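Local coordinates for protein inositol-3-phosphate synthase (Caenorhabditis elegans, PDB 1VKO) that belongs to the myo-inositol-1-phosphate synthase family and holds nicotinamide-adenine-dinucleotide in a Rossmann-type domain, with a lysine-rich pyrophosphate site beside it, at residues A[246-251]-A[323-328]; A[294-297]-A[303-306]; A[371-376]-A[402-407]; A[445-450]-A[480-485]. One frame throughout, in Å; residues are numbered along the deposited sequence.

Overall arrangement
Contacts 1 and 2 share the parallel sheet of the Rossmann-type domain, where strands 242-247 and 295-298 are neighbours; their centres lie about 12 Å apart, and along the chain contact 2 is nested inside the loop that contact 1 closes. Contacts 3 and 4 follow in series. Contact 4, on helix 440-458, is centred about 8 Å from the centre of contact 1. Contact 3 joins helix 367-378 to strand 399-406, outermost in the mixed sheet within this chain, its centre about 13 Å from that of contact 1. Contacts 1, 3 and 4 converge on pyrophosphate, so segments distant in sequence build one ligand site. Contact 2 touches neither contact 3 nor contact 4.

Contact 1. Residues A[246-251]-A[323-328]; sequences LWTANT and DDFKSG. With NAD (nicotinamide-adenine-dinucleotide), chain G; POP (pyrophosphate 2-), chain H.
Ribose hydroxyl O3D of the NAD that runs past Thr-248 and Phe-325 is gripped twice by residues 246-251. It gives a hydrogen bond to Ala-249 O at 3.1 Å. A second bond, between NAD O3D and Thr-251 OG1, is 2.7 Å long, and either hydroxyl could be its donor. Two bonds on one oxygen should help to hold this end of the ribose in place. Farther along the cofactor, Asn-250 ND2 reaches a phosphate oxygen through a weak bond, while the methyl of Ala-249 packs against the adenine, its CB 3.3 Å from NAD C4A.

Across the contact the protein meets itself through Phe-325. Thr-248 OG1 comes in at the ring edge, in the ring plane, 3.8 Å from Phe-325 CE2, and Leu-246 CD2 approaches the same rim at CZ, 4.2 Å away. With CG of Phe-325 beside its backbone N (chi1 -57°), the ring fills the space between strand 242-247 and the nicotinamide, and Phe-325 CB lies 3.3 Å from NAD C5N. Ile-448 and Leu-451 of helix 440-458 also touch the Phe-325 side chain.

Ser-327 holds the carboxamide: NAD N7N donates to Ser-327 OG at 2.8 Å, with an N-H...acceptor angle of 153°. Next to it Gly-328 occupies the N-cap position of helix 329-342, whose start faces the pyrophosphate. Loops following two strands of one parallel sheet thus cradle the dinucleotide, as is characteristic of the Rossmann fold.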
# COMPACT_ATOMS: atom_id res chain seq x y z
N LEU A 246 -35.13 -10.45 8.65
CA LEU A 246 -33.93 -9.67 8.36
C LEU A 246 -33.67 -9.61 6.87
O LEU A 246 -33.64 -10.65 6.17
CB LEU A 246 -32.71 -10.25 9.11
CG LEU A 246 -31.38 -9.53 9.02
CD1 LEU A 246 -30.54 -9.65 10.34
CD2 LEU A 246 -30.60 -10.04 7.79
N TRP A 247 -33.48 -8.38 6.38
CA TRP A 247 -33.22 -8.13 5.00
C TRP A 247 -31.72 -8.21 4.67
O TRP A 247 -30.89 -7.37 5.12
CB TRP A 247 -33.76 -6.74 4.62
CG TRP A 247 -33.57 -6.43 3.18
CD1 TRP A 247 -32.40 -6.05 2.56
CD2 TRP A 247 -34.55 -6.51 2.14
NE1 TRP A 247 -32.61 -5.88 1.21
CE2 TRP A 247 -33.92 -6.16 0.92
CE3 TRP A 247 -35.93 -6.85 2.11
CZ2 TRP A 247 -34.60 -6.12 -0.30
CZ3 TRP A 247 -36.59 -6.86 0.90
CH2 TRP A 247 -35.93 -6.46 -0.29
N THR A 248 -31.39 -9.18 3.84
CA THR A 248 -30.06 -9.35 3.30
C THR A 248 -30.18 -9.76 1.82
O THR A 248 -29.39 -10.57 1.31
CB THR A 248 -29.22 -10.37 4.14
OG1 THR A 248 -27.94 -10.53 3.53
CG2 THR A 248 -29.81 -11.83 4.13
N ALA A 249 -31.19 -9.20 1.15
CA ALA A 249 -31.32 -9.25 -0.31
C ALA A 249 -30.70 -7.99 -0.99
O ALA A 249 -30.13 -7.16 -0.33
CB ALA A 249 -32.81 -9.37 -0.67
N ASN A 250 -30.80 -7.88 -2.30
CA ASN A 250 -30.11 -6.80 -2.99
C ASN A 250 -30.57 -5.44 -2.55
O ASN A 250 -31.73 -5.23 -2.19
CB ASN A 250 -30.18 -6.95 -4.50
CG ASN A 250 -29.40 -8.15 -4.99
OD1 ASN A 250 -29.97 -9.23 -5.20
ND2 ASN A 250 -28.05 -8.00 -5.07
N THR A 251 -29.61 -4.53 -2.52
CA THR A 251 -29.84 -3.16 -2.22
C THR A 251 -30.90 -2.68 -3.18
O THR A 251 -30.70 -2.74 -4.39
CB THR A 251 -28.50 -2.46 -2.47
OG1 THR A 251 -27.61 -2.89 -1.45
CG2 THR A 251 -28.60 -0.96 -2.23
N ASP A 323 -29.26 0.98 9.55
CA ASP A 323 -29.31 0.32 8.27
C ASP A 323 -27.90 -0.02 7.85
O ASP A 323 -26.97 0.80 8.02
CB ASP A 323 -29.87 1.29 7.24
CG ASP A 323 -31.26 1.73 7.52
OD1 ASP A 323 -32.12 0.92 8.03
OD2 ASP A 323 -31.64 2.87 7.20
N ASP A 324 -27.74 -1.21 7.27
CA ASP A 324 -26.59 -1.57 6.42
C ASP A 324 -25.41 -2.11 7.23
O ASP A 324 -24.79 -1.36 8.02
CB ASP A 324 -26.18 -0.36 5.55
CG ASP A 324 -25.37 -0.75 4.32
OD1 ASP A 324 -25.41 -1.92 3.87
OD2 ASP A 324 -24.69 0.10 3.70
N PHE A 325 -25.10 -3.40 7.03
CA PHE A 325 -24.04 -4.07 7.75
C PHE A 325 -22.82 -3.25 7.72
O PHE A 325 -22.42 -2.69 6.67
CB PHE A 325 -23.67 -5.44 7.15
CG PHE A 325 -24.82 -6.42 7.04
CD1 PHE A 325 -25.60 -6.73 8.15
CD2 PHE A 325 -25.10 -7.06 5.84
CE1 PHE A 325 -26.66 -7.67 8.04
CE2 PHE A 325 -26.16 -7.99 5.74
CZ PHE A 325 -26.92 -8.26 6.84
N LYS A 326 -22.19 -3.16 8.88
CA LYS A 326 -20.92 -2.52 8.97
C LYS A 326 -19.86 -3.58 9.11
O LYS A 326 -19.47 -3.96 10.23
CB LYS A 326 -20.93 -1.58 10.15
CG LYS A 326 -19.73 -0.78 10.23
CD LYS A 326 -19.46 -0.51 11.68
CE LYS A 326 -20.17 0.70 12.16
NZ LYS A 326 -19.73 1.05 13.54
N SER A 327 -19.40 -4.07 7.97
CA SER A 327 -18.60 -5.28 7.94
C SER A 327 -17.06 -5.07 7.82
O SER A 327 -16.28 -5.77 8.49
CB SER A 327 -19.12 -6.23 6.84
OG SER A 327 -19.12 -5.60 5.55
N GLY A 328 -16.64 -4.11 6.98
CA GLY A 328 -15.25 -4.04 6.56
C GLY A 328 -14.62 -2.67 6.60
O GLY A 328 -14.12 -2.24 7.64
PA NAD G . -26.23 -11.42 -2.97
O1A NAD G . -26.58 -11.03 -4.33
O2A NAD G . -25.33 -12.58 -3.03
O5B NAD G . -27.59 -11.69 -2.20
C5B NAD G . -28.78 -11.12 -2.64
C4B NAD G . -29.81 -12.23 -2.74
O4B NAD G . -31.08 -11.67 -2.52
C3B NAD G . -29.84 -12.86 -4.10
O3B NAD G . -30.12 -14.23 -3.84
C2B NAD G . -31.05 -12.31 -4.79
O2B NAD G . -31.65 -13.44 -5.43
C1B NAD G . -31.93 -11.92 -3.61
N9A NAD G . -32.97 -10.87 -3.78
C8A NAD G . -32.95 -9.72 -4.50
N7A NAD G . -34.15 -9.10 -4.35
C5A NAD G . -34.95 -9.82 -3.55
C6A NAD G . -36.28 -9.67 -3.11
N6A NAD G . -37.08 -8.67 -3.49
N1A NAD G . -36.81 -10.64 -2.29
C2A NAD G . -36.08 -11.75 -1.95
N3A NAD G . -34.82 -11.89 -2.43
C4A NAD G . -34.23 -10.95 -3.21
O3 NAD G . -25.57 -10.19 -2.14
PN NAD G . -24.98 -10.44 -0.69
O1N NAD G . -25.67 -11.64 -0.13
O2N NAD G . -23.52 -10.46 -0.81
O5D NAD G . -25.51 -9.22 0.23
C5D NAD G . -26.87 -8.83 0.21
C4D NAD G . -27.13 -7.39 0.69
O4D NAD G . -26.44 -7.13 1.88
C3D NAD G . -26.69 -6.31 -0.31
O3D NAD G . -27.66 -5.30 -0.32
C2D NAD G . -25.49 -5.69 0.35
O2D NAD G . -25.28 -4.32 0.07
C1D NAD G . -25.84 -5.86 1.80
N1N NAD G . -24.59 -5.68 2.53
C2N NAD G . -23.56 -6.55 2.33
C3N NAD G . -22.38 -6.35 3.01
C7N NAD G . -21.45 -7.50 3.06
O7N NAD G . -21.86 -8.63 2.31
N7N NAD G . -20.34 -7.44 3.80
C4N NAD G . -22.23 -5.27 3.91
C5N NAD G . -23.28 -4.39 4.08
C6N NAD G . -24.47 -4.60 3.37
P1 POP H . -17.90 -2.05 4.53
O1 POP H . -17.84 -2.19 6.04
O2 POP H . -16.80 -2.86 3.89
O3 POP H . -17.71 -0.59 4.16
O POP H . -19.33 -2.63 3.99
P2 POP H . -19.84 -2.70 2.45
O4 POP H . -19.63 -4.13 1.95
O5 POP H . -21.31 -2.30 2.41
O6 POP H . -19.10 -1.80 1.45

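Contact 2. Residues A[294-297]-A[303-306]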
# COMPACT_ATOMS: atom_id res chain seq x y z
N ALA A 294 -43.28 -10.19 14.61
CA ALA A 294 -41.85 -10.40 14.31
C ALA A 294 -41.08 -9.07 14.25
O ALA A 294 -41.62 -8.05 13.84
CB ALA A 294 -41.67 -11.14 12.98
N HIS A 295 -39.82 -9.10 14.66
CA HIS A 295 -39.00 -7.90 14.64
C HIS A 295 -38.35 -7.84 13.26
O HIS A 295 -38.23 -8.86 12.56
CB HIS A 295 -37.92 -7.93 15.73
CG HIS A 295 -38.43 -8.34 17.08
ND1 HIS A 295 -39.17 -7.51 17.88
CD2 HIS A 295 -38.30 -9.50 17.77
CE1 HIS A 295 -39.50 -8.14 18.99
NE2 HIS A 295 -38.97 -9.34 18.96
N TYR A 296 -37.92 -6.66 12.88
CA TYR A 296 -37.41 -6.47 11.55
C TYR A 296 -36.08 -5.71 11.53
O TYR A 296 -35.99 -4.56 12.04
CB TYR A 296 -38.47 -5.78 10.67
CG TYR A 296 -38.05 -5.74 9.22
CD1 TYR A 296 -38.24 -6.83 8.37
CD2 TYR A 296 -37.42 -4.63 8.72
CE1 TYR A 296 -37.82 -6.77 7.03
CE2 TYR A 296 -36.98 -4.58 7.42
CZ TYR A 296 -37.20 -5.61 6.57
OH TYR A 296 -36.75 -5.48 5.24
N ILE A 297 -35.07 -6.38 10.94
CA ILE A 297 -33.72 -5.80 10.70
C ILE A 297 -33.40 -5.57 9.22
O ILE A 297 -33.54 -6.48 8.39
CB ILE A 297 -32.58 -6.69 11.30
CG1 ILE A 297 -32.92 -7.19 12.73
CG2 ILE A 297 -31.19 -5.97 11.22
CD1 ILE A 297 -33.17 -6.11 13.73
N ASN A 303 -33.91 2.96 2.46
CA ASN A 303 -34.61 3.64 3.56
C ASN A 303 -35.94 3.00 3.98
O ASN A 303 -36.94 3.69 4.20
CB ASN A 303 -34.75 5.15 3.29
CG ASN A 303 -35.53 5.45 2.03
OD1 ASN A 303 -35.35 4.81 1.02
ND2 ASN A 303 -36.39 6.46 2.10
N THR A 304 -35.91 1.67 4.16
CA THR A 304 -37.08 0.92 4.50
C THR A 304 -37.83 1.50 5.70
O THR A 304 -39.06 1.62 5.67
CB THR A 304 -36.73 -0.55 4.80
OG1 THR A 304 -36.06 -1.16 3.68
CG2 THR A 304 -38.04 -1.33 4.93
N LEU A 305 -37.09 1.86 6.75
CA LEU A 305 -37.67 2.30 8.02
C LEU A 305 -38.03 3.79 8.03
O LEU A 305 -37.61 4.55 8.90
CB LEU A 305 -36.72 1.91 9.17
CG LEU A 305 -36.34 0.40 9.13
CD1 LEU A 305 -35.21 0.04 10.08
CD2 LEU A 305 -37.55 -0.50 9.40
N VAL A 306 -38.81 4.18 7.03
CA VAL A 306 -39.45 5.50 6.99
C VAL A 306 -40.29 5.76 8.27
O VAL A 306 -40.65 4.80 8.98
CB VAL A 306 -40.33 5.64 5.72
CG1 VAL A 306 -39.46 5.63 4.48
CG2 VAL A 306 -41.37 4.53 5.64
O HOH W 1 -34.89 -3.57 4.40
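Apolar packing is centred on the ring of Tyr-296, which projects from strand 295-298 toward the loop that leads into helix 307-316. Two methyl groups reach it obliquely. Leu-305 CD2 lies 4.2 Å from Tyr-296 CD2, and Thr-304 CG2 stands 4.2 Å from the neighbouring ring atom, Tyr-296 CE2. With CG of Tyr-296 trans to the backbone N (chi1 -172°), the ring extends toward the loop. Phe-285, Ala-286 and Ser-289 of helix 281-291 pack against the same side chain, as do Val-245 and Trp-247 of the adjoining strand.

The polar link runs through water. One molecule lies in the plane of the tyrosine ring at its edge, 2.8 Å from Tyr-296 OH, and makes a second hydrogen bond, also of 2.8 Å, to Thr-304 OG1. Thr-304 OG1 is in addition hydrogen-bonded to Ser-282 OG, which ties the threonine to the start of helix 281-291.

Backbone bonding shapes the loop itself. Leu-305 is the centre of an inverse gamma turn, closed by a weak bond from Val-306 N to Thr-304 O, and Val-306 then serves as N-cap of the following helix.

No direct hydrogen bond joins the two segments. Their chemistry is that of a buried phenol whose ring carbons are met by methyl groups, while the bridging water lets its hydroxyl and Thr-304 OG1 both be bonded within an otherwise apolar contact.

Contact 3. Residues A[371-376]-A[402-407]; sequences RSKEIS and VVIKYV. With NAD (nicotinamide-adenine-dinucleotide), chain G; POP (pyrophosphate 2-), chain H.
Lys-373 CG presses on Ile-404 CD1 at 3.4 Å, tighter than usual carbon packing, and the two side chains cross at about a right angle. Beside them Val-402 points its side chain at the helix and packs loosely beside Glu-374, no nearer than 4.5 Å.

Ionic and hydrogen-bonded contacts lie at the ends of these chains. Lys-373 leaves the helix toward the strand, but bends at chi2 (79°) and chi3 (69°) carry its side-chain nitrogen away to the ligands. There Lys-373 NZ donates to NAD O2D at 2.8 Å and to pyrophosphate O5 at 3.1 Å, and it forms a salt bridge with Asp-324. NZ is therefore shared among a ribose hydroxyl, a pyrophosphate oxygen and a carboxylate, a setting that would probably hold its position firmly. Glu-374 instead pairs one helical turn back: Arg-371 NE, with Glu-374 OE1 close to the guanidinium plane, makes a salt bridge of 3.0 Å on the anti side of the carboxylate. Ile-375 CG1 lies over one face of that guanidinium.

In the fold, helix 367-378 lies over strand 399-406, an edge strand of the mixed sheet within this chain. Lys-377 and Ser-378 of the helix extend the packing along Val-402, Leu-356 of the adjoining strand 346-356 supports Ile-404, and Val-403 packs on Lys-405 of a second subunit.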
# COMPACT_ATOMS: atom_id res chain seq x y z
N ARG A 371 -26.14 4.88 -4.96
CA ARG A 371 -26.53 5.95 -4.02
C ARG A 371 -26.92 5.43 -2.62
O ARG A 371 -26.34 5.91 -1.63
CB ARG A 371 -27.65 6.87 -4.57
CG ARG A 371 -27.20 8.28 -5.00
CD ARG A 371 -27.20 9.37 -3.88
NE ARG A 371 -25.84 9.83 -3.55
CZ ARG A 371 -25.54 10.79 -2.66
NH1 ARG A 371 -26.48 11.43 -1.97
NH2 ARG A 371 -24.26 11.12 -2.46
N SER A 372 -27.87 4.48 -2.54
CA SER A 372 -28.24 3.86 -1.25
C SER A 372 -26.97 3.68 -0.40
O SER A 372 -26.86 4.20 0.72
CB SER A 372 -28.92 2.48 -1.44
OG SER A 372 -30.25 2.53 -1.95
N LYS A 373 -26.01 2.94 -0.96
CA LYS A 373 -24.75 2.57 -0.29
C LYS A 373 -23.73 3.72 -0.05
O LYS A 373 -23.19 3.85 1.06
CB LYS A 373 -24.07 1.42 -1.05
CG LYS A 373 -22.85 0.88 -0.35
CD LYS A 373 -23.20 -0.07 0.81
CE LYS A 373 -23.80 -1.39 0.31
NZ LYS A 373 -24.31 -2.12 1.50
N GLU A 374 -23.45 4.52 -1.09
CA GLU A 374 -22.64 5.76 -0.95
C GLU A 374 -23.00 6.62 0.26
O GLU A 374 -22.11 7.00 1.03
CB GLU A 374 -22.71 6.62 -2.22
CG GLU A 374 -21.83 7.87 -2.20
CD GLU A 374 -21.89 8.62 -3.52
OE1 GLU A 374 -23.03 8.80 -4.04
OE2 GLU A 374 -20.82 9.02 -4.06
N ILE A 375 -24.29 6.94 0.43
CA ILE A 375 -24.77 7.75 1.56
C ILE A 375 -24.38 7.16 2.93
O ILE A 375 -23.88 7.89 3.79
CB ILE A 375 -26.33 7.99 1.50
CG1 ILE A 375 -26.72 8.76 0.23
CG2 ILE A 375 -26.84 8.70 2.80
CD1 ILE A 375 -28.22 9.07 0.10
N SER A 376 -24.62 5.85 3.10
CA SER A 376 -24.39 5.14 4.38
C SER A 376 -22.91 4.93 4.71
O SER A 376 -22.53 4.94 5.88
CB SER A 376 -25.12 3.78 4.40
OG SER A 376 -24.49 2.88 3.52
N VAL A 402 -16.27 8.25 -1.66
CA VAL A 402 -16.58 6.83 -1.52
C VAL A 402 -16.87 6.20 -2.91
O VAL A 402 -17.88 6.55 -3.55
CB VAL A 402 -17.81 6.54 -0.59
CG1 VAL A 402 -18.16 5.03 -0.64
CG2 VAL A 402 -17.58 6.96 0.90
N VAL A 403 -16.00 5.28 -3.35
CA VAL A 403 -16.19 4.57 -4.64
C VAL A 403 -16.48 3.06 -4.47
O VAL A 403 -15.84 2.40 -3.66
CB VAL A 403 -14.98 4.73 -5.57
CG1 VAL A 403 -15.14 3.80 -6.79
CG2 VAL A 403 -14.86 6.16 -6.01
N ILE A 404 -17.45 2.54 -5.23
CA ILE A 404 -17.62 1.07 -5.36
C ILE A 404 -17.68 0.67 -6.81
O ILE A 404 -18.47 1.22 -7.61
CB ILE A 404 -18.87 0.53 -4.65
CG1 ILE A 404 -18.92 0.96 -3.17
CG2 ILE A 404 -18.94 -1.01 -4.81
CD1 ILE A 404 -20.32 0.87 -2.56
N LYS A 405 -16.85 -0.32 -7.14
CA LYS A 405 -16.73 -0.83 -8.50
C LYS A 405 -16.99 -2.33 -8.66
O LYS A 405 -16.66 -3.15 -7.80
CB LYS A 405 -15.38 -0.40 -9.10
CG LYS A 405 -15.48 0.92 -9.85
CD LYS A 405 -16.26 0.66 -11.16
CE LYS A 405 -16.14 1.80 -12.18
NZ LYS A 405 -17.46 2.44 -12.44
N TYR A 406 -17.64 -2.68 -9.76
CA TYR A 406 -17.90 -4.07 -10.02
C TYR A 406 -16.75 -4.67 -10.84
O TYR A 406 -16.57 -4.34 -12.02
CB TYR A 406 -19.26 -4.27 -10.71
CG TYR A 406 -19.56 -5.71 -11.04
CD1 TYR A 406 -19.38 -6.72 -10.09
CD2 TYR A 406 -20.03 -6.06 -12.31
CE1 TYR A 406 -19.64 -8.04 -10.40
CE2 TYR A 406 -20.30 -7.37 -12.62
CZ TYR A 406 -20.10 -8.36 -11.67
OH TYR A 406 -20.38 -9.67 -11.99
N VAL A 407 -15.97 -5.53 -10.17
CA VAL A 407 -14.82 -6.23 -10.76
C VAL A 407 -15.05 -7.73 -10.55
O VAL A 407 -14.79 -8.26 -9.45
CB VAL A 407 -13.47 -5.78 -10.15
CG1 VAL A 407 -12.28 -6.63 -10.70
CG2 VAL A 407 -13.24 -4.27 -10.37
PA NAD G . -26.23 -11.42 -2.97
O1A NAD G . -26.58 -11.03 -4.33
O2A NAD G . -25.33 -12.58 -3.03
O5B NAD G . -27.59 -11.69 -2.20
C5B NAD G . -28.78 -11.12 -2.64
C4B NAD G . -29.81 -12.23 -2.74
O4B NAD G . -31.08 -11.67 -2.52
C3B NAD G . -29.84 -12.86 -4.10
O3B NAD G . -30.12 -14.23 -3.84
C2B NAD G . -31.05 -12.31 -4.79
O2B NAD G . -31.65 -13.44 -5.43
C1B NAD G . -31.93 -11.92 -3.61
N9A NAD G . -32.97 -10.87 -3.78
C8A NAD G . -32.95 -9.72 -4.50
N7A NAD G . -34.15 -9.10 -4.35
C5A NAD G . -34.95 -9.82 -3.55
C6A NAD G . -36.28 -9.67 -3.11
N6A NAD G . -37.08 -8.67 -3.49
N1A NAD G . -36.81 -10.64 -2.29
C2A NAD G . -36.08 -11.75 -1.95
N3A NAD G . -34.82 -11.89 -2.43
C4A NAD G . -34.23 -10.95 -3.21
O3 NAD G . -25.57 -10.19 -2.14
PN NAD G . -24.98 -10.44 -0.69
O1N NAD G . -25.67 -11.64 -0.13
O2N NAD G . -23.52 -10.46 -0.81
O5D NAD G . -25.51 -9.22 0.23
C5D NAD G . -26.87 -8.83 0.21
C4D NAD G . -27.13 -7.39 0.69
O4D NAD G . -26.44 -7.13 1.88
C3D NAD G . -26.69 -6.31 -0.31
O3D NAD G . -27.66 -5.30 -0.32
C2D NAD G . -25.49 -5.69 0.35
O2D NAD G . -25.28 -4.32 0.07
C1D NAD G . -25.84 -5.86 1.80
N1N NAD G . -24.59 -5.68 2.53
C2N NAD G . -23.56 -6.55 2.33
C3N NAD G . -22.38 -6.35 3.01
C7N NAD G . -21.45 -7.50 3.06
O7N NAD G . -21.86 -8.63 2.31
N7N NAD G . -20.34 -7.44 3.80
C4N NAD G . -22.23 -5.27 3.91
C5N NAD G . -23.28 -4.39 4.08
C6N NAD G . -24.47 -4.60 3.37
P1 POP H . -17.90 -2.05 4.53
O1 POP H . -17.84 -2.19 6.04
O2 POP H . -16.80 -2.86 3.89
O3 POP H . -17.71 -0.59 4.16
O POP H . -19.33 -2.63 3.99
P2 POP H . -19.84 -2.70 2.45
O4 POP H . -19.63 -4.13 1.95
O5 POP H . -21.31 -2.30 2.41
O6 POP H . -19.10 -1.80 1.45

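Contact 4. Residues A[445-450]-A[480-485]. With POP (pyrophosphate 2-), chain H.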
# COMPACT_ATOMS: atom_id res chain seq x y z
N SER A 445 -22.00 -12.40 7.62
CA SER A 445 -22.79 -13.44 8.31
C SER A 445 -22.69 -13.36 9.81
O SER A 445 -23.70 -13.20 10.44
CB SER A 445 -22.39 -14.87 7.89
OG SER A 445 -22.21 -14.95 6.49
N PRO A 446 -21.51 -13.41 10.41
CA PRO A 446 -21.45 -13.30 11.86
C PRO A 446 -22.29 -12.11 12.36
O PRO A 446 -22.87 -12.21 13.46
CB PRO A 446 -19.95 -13.06 12.15
CG PRO A 446 -19.29 -12.89 10.84
CD PRO A 446 -20.16 -13.51 9.81
N LEU A 447 -22.38 -11.03 11.56
CA LEU A 447 -23.13 -9.82 11.95
C LEU A 447 -24.61 -10.08 11.84
O LEU A 447 -25.43 -9.49 12.54
CB LEU A 447 -22.74 -8.63 11.06
CG LEU A 447 -21.57 -7.70 11.40
CD1 LEU A 447 -20.31 -8.42 11.78
CD2 LEU A 447 -21.29 -6.76 10.24
N ILE A 448 -24.98 -10.97 10.93
CA ILE A 448 -26.34 -11.38 10.88
C ILE A 448 -26.64 -12.14 12.17
O ILE A 448 -27.70 -11.94 12.75
CB ILE A 448 -26.62 -12.23 9.65
CG1 ILE A 448 -26.65 -11.34 8.39
CG2 ILE A 448 -27.97 -12.97 9.84
CD1 ILE A 448 -26.59 -12.11 7.11
N TYR A 449 -25.72 -12.99 12.64
CA TYR A 449 -25.99 -13.72 13.87
C TYR A 449 -26.05 -12.74 15.03
O TYR A 449 -26.91 -12.88 15.86
CB TYR A 449 -24.98 -14.82 14.20
CG TYR A 449 -24.67 -15.81 13.14
CD1 TYR A 449 -25.66 -16.31 12.30
CD2 TYR A 449 -23.37 -16.27 12.97
CE1 TYR A 449 -25.35 -17.26 11.32
CE2 TYR A 449 -23.05 -17.21 12.00
CZ TYR A 449 -24.04 -17.69 11.19
OH TYR A 449 -23.69 -18.55 10.20
N ASP A 450 -25.20 -11.71 15.05
CA ASP A 450 -25.25 -10.78 16.17
C ASP A 450 -26.51 -9.95 16.21
O ASP A 450 -27.06 -9.69 17.31
CB ASP A 450 -24.06 -9.84 16.18
CG ASP A 450 -22.72 -10.56 16.36
OD1 ASP A 450 -22.65 -11.51 17.18
OD2 ASP A 450 -21.68 -10.21 15.73
N SER A 480 -26.24 -0.52 16.73
CA SER A 480 -25.42 0.39 15.94
C SER A 480 -24.03 -0.08 15.59
O SER A 480 -23.53 0.23 14.52
CB SER A 480 -25.27 1.71 16.69
OG SER A 480 -26.51 2.32 16.67
N LEU A 481 -23.38 -0.79 16.52
CA LEU A 481 -22.02 -1.28 16.28
C LEU A 481 -21.96 -2.19 15.09
O LEU A 481 -20.91 -2.34 14.48
CB LEU A 481 -21.39 -1.94 17.52
CG LEU A 481 -21.81 -3.31 18.03
CD1 LEU A 481 -20.75 -3.88 19.03
CD2 LEU A 481 -23.16 -3.13 18.69
N LEU A 482 -23.10 -2.79 14.77
CA LEU A 482 -23.18 -3.71 13.65
C LEU A 482 -23.58 -3.01 12.35
O LEU A 482 -23.58 -3.65 11.29
CB LEU A 482 -24.17 -4.86 13.96
CG LEU A 482 -23.79 -5.95 14.98
CD1 LEU A 482 -22.29 -6.07 15.13
CD2 LEU A 482 -24.41 -5.72 16.33
N LEU A 483 -23.90 -1.72 12.42
CA LEU A 483 -24.57 -1.06 11.30
C LEU A 483 -23.91 0.25 10.90
O LEU A 483 -23.41 0.96 11.77
CB LEU A 483 -26.05 -0.84 11.65
CG LEU A 483 -26.91 -2.10 11.88
CD1 LEU A 483 -28.21 -1.72 12.56
CD2 LEU A 483 -27.15 -2.95 10.59
N LYS A 484 -23.94 0.55 9.60
CA LYS A 484 -23.22 1.66 9.01
C LYS A 484 -23.93 2.95 9.20
O LYS A 484 -23.30 3.99 9.45
CB LYS A 484 -23.10 1.51 7.51
CG LYS A 484 -21.88 0.80 7.06
CD LYS A 484 -21.65 1.12 5.58
CE LYS A 484 -20.87 -0.01 4.97
NZ LYS A 484 -21.70 -1.25 4.79
N ALA A 485 -25.26 2.87 9.06
CA ALA A 485 -26.16 4.01 8.99
C ALA A 485 -27.28 3.79 9.98
O ALA A 485 -28.44 3.53 9.61
CB ALA A 485 -26.69 4.18 7.59
P1 POP H . -17.90 -2.05 4.53
O1 POP H . -17.84 -2.19 6.04
O2 POP H . -16.80 -2.86 3.89
O3 POP H . -17.71 -0.59 4.16
O POP H . -19.33 -2.63 3.99
P2 POP H . -19.84 -2.70 2.45
O4 POP H . -19.63 -4.13 1.95
O5 POP H . -21.31 -2.30 2.41
O6 POP H . -19.10 -1.80 1.45
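The flat carboxylate of Asp-450 stands next to Leu-482, but it is the aspartate's methylene that makes the contact: Asp-450 CB is 4.1 Å from Leu-482 CG. Both carboxylate oxygens are bound at the start of helix 120-123, OD1 by the hydroxyls of Ser-119 and Thr-121 and OD2 by the backbone N of Val-120, so this buried group is well satisfied. The ring of Tyr-449, on the same helix, has Ser-445 O above one face, 3.9 Å from the plane and offset toward the rim, and meets the ring of Tyr-116 with the planes at about 85°.

Leu-447 completes the apolar contact. Its CG lies 4.1 Å from Leu-482 CD1, the two leucines crossing obliquely, while Leu-447 CD2 rests 4.0 Å from Leu-482 O. Leu-482 thus fits between residues one helical turn apart.

Past this leucine the chain leaves its 3-10 turn, and Lys-484 reaches the ligand. Bent at its last torsion (chi4 72°), it donates from NZ to pyrophosphate O5 at 2.6 Å and to the bridging oxygen O at 2.9 Å. Hydrogen-bonded through NZ to Phe-325 O as well, this lysine helps, with Lys-373, Lys-377 and Lys-414, to line the lysine-rich pyrophosphate pocket.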